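Local structure of poly-beta-1,6-N-acetyl-D-glucosamine N-deacetylase (Aggregatibacter actinomycetemcomitans, 4U10) at residues 118-121 with 122-125. The protein probably removes N-acetyl groups from poly-beta-1,6-N-acetyl-D-glucosamine as a metal-dependent hydrolase, this chain being its polysaccharide deacetylase part. Numbering follows the deposited sequence.
Sequences KLPR and NVFV
Arg121 reaches forward along its own chain and clasps the carbonyl of Val125 end-on: NH2 lies 2.8 Å and NH1 2.9 Å from Val125 O, which sits close to the guanidinium plane. NH1 approaches from above that carbonyl's plane, whereas NH2 is tilted from it by 17°. A weak bond from NH1 to Phe124 O, also at the guanidinium edge, adds a second carbonyl. The bend at chi2 (73°) swings the rest of the chain forward, bringing the guanidinium to these oxygens. NE bonds Thr106 O, and NH2 makes a further bond to Leu104 O, fixing the rotation of the buried guanidinium. The backbone it spans makes a short 3-10-like turn after strand 117-119, with Phe124 N bonded to Arg121 O at 3.1 Å and a weak bond from Val123 N to Pro120 O. The close apolar packing is at Leu119, whose CD1 meets the edge of the Phe124 ring 3.9 Å from CE2, the two side chains crossing at about a right angle; Trp103 also meets this ring. Val123 CG2 packs on Pro120 O (3.5 Å) and lies 4.1 Å from Pro120 CD. Pro120 and Asn122 form the looser solvent side; the Asn122 side chain points away from 118-121, although its CB still touches Arg121 C. The Phe124 side chain lies about 5 Å from that of Asp75, a zinc ligand, so the turn borders the metal site. With main-chain oxygens as its partners here, the probably charged Arg121 ties this loop to Leu104 and Thr106 without a carboxylate in the contact.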
loop_
_atom_site.group_PDB
_atom_site.type_symbol
_atom_site.label_atom_id
_atom_site.label_comp_id
_atom_site.label_asym_id
_atom_site.label_seq_id
_atom_site.Cartn_x
_atom_site.Cartn_y
_atom_site.Cartn_z
ATOM N N LYS A 118 -17.359 1.907 13.283
ATOM C CA LYS A 118 -16.505 3.051 13.500
ATOM C C LYS A 118 -15.282 2.573 14.291
ATOM O O LYS A 118 -15.416 1.900 15.311
ATOM C CB LYS A 118 -17.324 4.118 14.237
ATOM C CG LYS A 118 -18.542 4.566 13.412
ATOM C CD LYS A 118 -19.218 5.775 14.044
ATOM C CE LYS A 118 -20.643 5.971 13.503
ATOM N NZ LYS A 118 -21.525 6.648 14.510
ATOM N N LEU A 119 -14.084 2.907 13.814
ATOM C CA LEU A 119 -12.857 2.406 14.395
ATOM C C LEU A 119 -12.139 3.463 15.287
ATOM O O LEU A 119 -12.047 4.644 14.880
ATOM C CB LEU A 119 -11.893 2.039 13.261
ATOM C CG LEU A 119 -12.178 0.812 12.432
ATOM C CD1 LEU A 119 -11.214 0.811 11.231
ATOM C CD2 LEU A 119 -11.993 -0.422 13.288
ATOM N N PRO A 120 -11.578 3.036 16.438
ATOM C CA PRO A 120 -10.745 3.908 17.238
ATOM C C PRO A 120 -9.687 4.525 16.347
ATOM O O PRO A 120 -9.245 3.886 15.385
ATOM C CB PRO A 120 -10.140 2.956 18.280
ATOM C CG PRO A 120 -11.106 1.825 18.400
ATOM C CD PRO A 120 -11.667 1.671 17.022
ATOM N N ARG A 121 -9.367 5.791 16.582
ATOM C CA ARG A 121 -8.349 6.461 15.783
ATOM C C ARG A 121 -6.963 5.721 15.873
ATOM O O ARG A 121 -6.193 5.753 14.916
ATOM C CB ARG A 121 -8.279 7.950 16.134
ATOM C CG ARG A 121 -7.057 8.732 15.604
ATOM C CD ARG A 121 -7.139 8.966 14.100
ATOM N NE ARG A 121 -5.951 9.634 13.553
ATOM C CZ ARG A 121 -4.768 9.053 13.380
ATOM N NH1 ARG A 121 -4.609 7.770 13.668
ATOM N NH2 ARG A 121 -3.765 9.734 12.852
ATOM N N ASN A 122 -6.665 5.034 16.980
ATOM C CA ASN A 122 -5.328 4.393 17.120
ATOM C C ASN A 122 -5.202 3.038 16.616
ATOM O O ASN A 122 -4.173 2.399 16.778
ATOM C CB ASN A 122 -4.875 4.370 18.508
ATOM C CG ASN A 122 -4.816 5.731 19.068
ATOM O OD1 ASN A 122 -4.012 6.565 18.609
ATOM N ND2 ASN A 122 -5.652 5.983 20.050
ATOM N N VAL A 123 -6.190 2.612 15.874
ATOM C CA VAL A 123 -5.906 1.580 14.940
ATOM C C VAL A 123 -4.817 2.053 13.953
ATOM O O VAL A 123 -4.056 1.198 13.464
ATOM C CB VAL A 123 -7.173 1.126 14.226
ATOM C CG1 VAL A 123 -6.826 0.065 13.176
ATOM C CG2 VAL A 123 -8.138 0.559 15.267
ATOM N N PHE A 124 -4.718 3.368 13.712
ATOM C CA PHE A 124 -3.803 3.899 12.698
ATOM C C PHE A 124 -2.715 4.774 13.221
ATOM O O PHE A 124 -2.848 5.393 14.287
ATOM C CB PHE A 124 -4.600 4.627 11.608
ATOM C CG PHE A 124 -5.671 3.769 11.009
ATOM C CD1 PHE A 124 -5.357 2.779 10.137
ATOM C CD2 PHE A 124 -7.003 3.872 11.429
ATOM C CE1 PHE A 124 -6.342 1.928 9.635
ATOM C CE2 PHE A 124 -7.992 3.033 10.925
ATOM C CZ PHE A 124 -7.666 2.066 10.034
ATOM N N VAL A 125 -1.649 4.879 12.451
ATOM C CA VAL A 125 -0.531 5.764 12.790
ATOM C C VAL A 125 -0.950 7.248 12.927
ATOM O O VAL A 125 -1.970 7.641 12.410
ATOM C CB VAL A 125 0.665 5.673 11.791
ATOM C CG1 VAL A 125 1.365 4.309 11.833
ATOM C CG2 VAL A 125 0.267 6.038 10.377
#